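Local coordinates for protein DtpA (Streptomyces lividans TK24, PDB 5MAP) that is a haem-containing dye-decolourising (DyP-type) peroxidase that probably uses hydrogen peroxide to oxidise dyes and other substrates, at residues B[34-39]-B[152-157]. Residues are numbered along the deposited sequence; the frame is centred on the assembly and turned at random.
Sequences AFDLAA and AARVRW
Ala-34 faces both Arg-156 and Trp-157, a classic beta bulge where strand 29-37 meets strand 153-162. Both belong to the four-stranded antiparallel sheet of the N-terminal ferredoxin-like half of the Dyp-type peroxidase fold. Among the backbone bonds, Ala-34 O takes Arg-156 N at 2.8 Å and, weakly, Trp-157 N. Asp-36 and Arg-154 form a hydrogen-bonded pair with bonds both ways. Past the strand end, Ala-38 N donates a hydrogen bond to Ala-152 O at 3.0 Å.

The charged contact is a salt bridge. Arg-156 CG stands anti to the backbone N (chi1 -178°), and the extended chain brings NH1 to the Asp-36 carboxylate. Arg-156 NH1 meets Asp-36 OD1 on the syn side at 3.1 Å; the bond from NH1 to Asp-36 OD2 is weak. The carboxylate and guanidinium planes are 83° apart. Asp-125 N also bonds Asp-36 OD1. A leucine in place of Arg-156 would probably leave the Asp-36 carboxylate without this charged mate.

The apolar contacts lie on both faces. Phe-35 CE2 touches Val-155 CG2 at 3.6 Å, where both residues also pack on helix 135-149. Trp-157, whose NE1 bonds Asn-123 O, carries Ala-34 CB over its five-membered ring, 3.4 Å from the centroid.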
ATOM      1  N   ALA B  34       7.185  -2.486 -15.393  1.00  6.84           N
ATOM      2  CA  ALA B  34       7.686  -2.631 -16.773  1.00  7.55           C
ATOM      3  C   ALA B  34       9.179  -2.788 -16.737  1.00  7.50           C
ATOM      4  O   ALA B  34       9.836  -2.197 -15.879  1.00  7.13           O
ATOM      5  CB  ALA B  34       7.297  -1.410 -17.590  1.00  7.77           C
ATOM      6  N   PHE B  35       9.693  -3.696 -17.603  1.00  7.48           N
ATOM      7  CA  PHE B  35      11.098  -3.999 -17.777  1.00  7.61           C
ATOM      8  C   PHE B  35      11.500  -3.677 -19.205  1.00  7.83           C
ATOM      9  O   PHE B  35      10.690  -3.855 -20.125  1.00  8.03           O
ATOM     10  CB  PHE B  35      11.398  -5.492 -17.485  1.00  7.76           C
ATOM     11  CG  PHE B  35      11.199  -5.890 -16.059  1.00  7.84           C
ATOM     12  CD1 PHE B  35       9.929  -6.355 -15.631  1.00  7.54           C
ATOM     13  CD2 PHE B  35      12.226  -5.868 -15.145  1.00  7.97           C
ATOM     14  CE1 PHE B  35       9.740  -6.738 -14.344  1.00  7.12           C
ATOM     15  CE2 PHE B  35      11.991  -6.161 -13.802  1.00  7.49           C
ATOM     16  CZ  PHE B  35      10.753  -6.635 -13.420  1.00  6.82           C
ATOM     17  N   ASP B  36      12.727  -3.222 -19.381  1.00  8.05           N
ATOM     18  CA  ASP B  36      13.312  -3.131 -20.706  1.00  8.25           C
ATOM     19  C   ASP B  36      14.405  -4.156 -20.738  1.00  8.45           C
ATOM     20  O   ASP B  36      15.165  -4.315 -19.816  1.00  8.82           O
ATOM     21  CB  ASP B  36      13.852  -1.732 -20.945  1.00  8.76           C
ATOM     22  CG  ASP B  36      12.775  -0.783 -21.274  1.00  8.71           C
ATOM     23  OD1 ASP B  36      11.649  -1.164 -21.687  1.00  9.49           O
ATOM     24  OD2 ASP B  36      13.013   0.387 -21.041  1.00 11.39           O
ATOM     25  N   LEU B  37      14.499  -4.840 -21.855  1.00  8.34           N
ATOM     26  CA  LEU B  37      15.583  -5.757 -22.110  1.00  9.26           C
ATOM     27  C   LEU B  37      16.957  -5.065 -22.106  1.00 10.31           C
ATOM     28  O   LEU B  37      17.139  -3.987 -22.685  1.00 11.68           O
ATOM     29  CB  LEU B  37      15.308  -6.479 -23.424  1.00  9.42           C
ATOM     30  CG  LEU B  37      14.162  -7.537 -23.424  1.00  9.04           C
ATOM     31  CD1 LEU B  37      13.825  -7.919 -24.836  1.00  8.95           C
ATOM     32  CD2 LEU B  37      14.505  -8.792 -22.616  1.00  9.81           C
ATOM     33  N   ALA B  38      17.939  -5.723 -21.496  1.00 11.50           N
ATOM     34  CA  ALA B  38      19.319  -5.185 -21.525  1.00 13.69           C
ATOM     35  C   ALA B  38      19.882  -5.168 -22.927  1.00 14.78           C
ATOM     36  O   ALA B  38      19.428  -5.899 -23.799  1.00 14.08           O
ATOM     37  CB  ALA B  38      20.208  -6.040 -20.666  1.00 13.92           C
ATOM     38  N   ALA B  39      20.876  -4.302 -23.142  1.00 16.01           N
ATOM     39  CA  ALA B  39      21.717  -4.356 -24.344  1.00 18.43           C
ATOM     40  C   ALA B  39      22.281  -5.776 -24.530  1.00 19.01           C
ATOM     41  O   ALA B  39      22.803  -6.400 -23.589  1.00 20.27           O
ATOM     42  CB  ALA B  39      22.847  -3.336 -24.215  1.00 19.34           C
ATOM     43  N   ALA B 152      19.567  -9.124 -17.344  1.00 20.04           N
ATOM     44  CA  ALA B 152      18.894  -9.298 -18.653  1.00 17.54           C
ATOM     45  C   ALA B 152      17.727  -8.380 -18.961  1.00 14.43           C
ATOM     46  O   ALA B 152      17.246  -8.300 -20.091  1.00 13.92           O
ATOM     47  CB  ALA B 152      18.400 -10.712 -18.730  1.00 18.11           C
ATOM     48  N   ALA B 153      17.238  -7.752 -17.923  1.00 12.59           N
ATOM     49  CA  ALA B 153      16.274  -6.675 -18.077  1.00 11.58           C
ATOM     50  C   ALA B 153      16.368  -5.796 -16.854  1.00 12.27           C
ATOM     51  O   ALA B 153      16.828  -6.324 -15.834  1.00 15.83           O
ATOM     52  CB  ALA B 153      14.890  -7.264 -18.264  1.00 11.19           C
ATOM     53  N   ARG B 154      16.075  -4.488 -17.012  1.00 11.76           N
ATOM     54  CA  ARG B 154      16.029  -3.520 -15.946  1.00 12.18           C
ATOM     55  C   ARG B 154      14.620  -3.045 -15.732  1.00 10.91           C
ATOM     56  O   ARG B 154      13.822  -3.018 -16.664  1.00  9.28           O
ATOM     57  CB  ARG B 154      16.909  -2.293 -16.284  1.00 13.17           C
ATOM     58  CG  ARG B 154      16.333  -1.305 -17.310  1.00 16.39           C
ATOM     59  CD  ARG B 154      17.195  -0.048 -17.512  1.00 16.64           C
ATOM     60  NE  ARG B 154      16.951   0.994 -16.475  1.00 16.96           N
ATOM     61  CZ  ARG B 154      16.028   1.963 -16.507  1.00 17.26           C
ATOM     62  NH1 ARG B 154      15.192   2.117 -17.532  1.00 15.89           N
ATOM     63  NH2 ARG B 154      15.953   2.844 -15.483  1.00 16.02           N
ATOM     64  N   VAL B 155      14.347  -2.672 -14.511  1.00  9.50           N
ATOM     65  CA  VAL B 155      13.106  -1.978 -14.181  1.00  9.90           C
ATOM     66  C   VAL B 155      13.074  -0.632 -14.876  1.00  9.62           C
ATOM     67  O   VAL B 155      13.943   0.210 -14.698  1.00 12.78           O
ATOM     68  CB  VAL B 155      12.906  -1.789 -12.700  1.00 10.71           C
ATOM     69  CG1 VAL B 155      11.672  -0.931 -12.457  1.00 10.59           C
ATOM     70  CG2 VAL B 155      12.791  -3.152 -12.042  1.00 11.80           C
ATOM     71  N   ARG B 156      12.063  -0.458 -15.705  1.00 10.22           N
ATOM     72  CA  ARG B 156      11.777   0.817 -16.364  1.00  9.01           C
ATOM     73  C   ARG B 156      10.885   1.713 -15.494  1.00  8.02           C
ATOM     74  O   ARG B 156      11.230   2.843 -15.281  1.00  8.61           O
ATOM     75  CB  ARG B 156      11.118   0.553 -17.660  1.00 10.31           C
ATOM     76  CG  ARG B 156      10.810   1.764 -18.475  1.00 11.34           C
ATOM     77  CD  ARG B 156      10.058   1.308 -19.657  1.00 12.57           C
ATOM     78  NE  ARG B 156       9.648   2.399 -20.477  1.00 13.38           N
ATOM     79  CZ  ARG B 156       9.929   2.536 -21.791  1.00 12.06           C
ATOM     80  NH1 ARG B 156      10.638   1.633 -22.487  1.00 12.04           N
ATOM     81  NH2 ARG B 156       9.452   3.583 -22.462  1.00 11.95           N
ATOM     82  N   TRP B 157       9.754   1.168 -15.025  1.00  6.88           N
ATOM     83  CA  TRP B 157       8.883   1.876 -14.133  1.00  6.54           C
ATOM     84  C   TRP B 157       8.221   0.889 -13.254  1.00  6.57           C
ATOM     85  O   TRP B 157       8.117  -0.238 -13.591  1.00  6.65           O
ATOM     86  CB  TRP B 157       7.896   2.757 -14.891  1.00  6.58           C
ATOM     87  CG  TRP B 157       6.954   2.163 -15.891  1.00  6.23           C
ATOM     88  CD1 TRP B 157       7.133   2.187 -17.254  1.00  5.86           C
ATOM     89  CD2 TRP B 157       5.732   1.427 -15.680  1.00  6.42           C
ATOM     90  NE1 TRP B 157       6.092   1.644 -17.877  1.00  5.85           N
ATOM     91  CE2 TRP B 157       5.238   1.071 -16.968  1.00  6.35           C
ATOM     92  CE3 TRP B 157       4.988   1.063 -14.545  1.00  6.67           C
ATOM     93  CZ2 TRP B 157       4.023   0.432 -17.145  1.00  6.77           C
ATOM     94  CZ3 TRP B 157       3.807   0.340 -14.740  1.00  6.94           C
ATOM     95  CH2 TRP B 157       3.331   0.055 -16.002  1.00  7.09           C
TER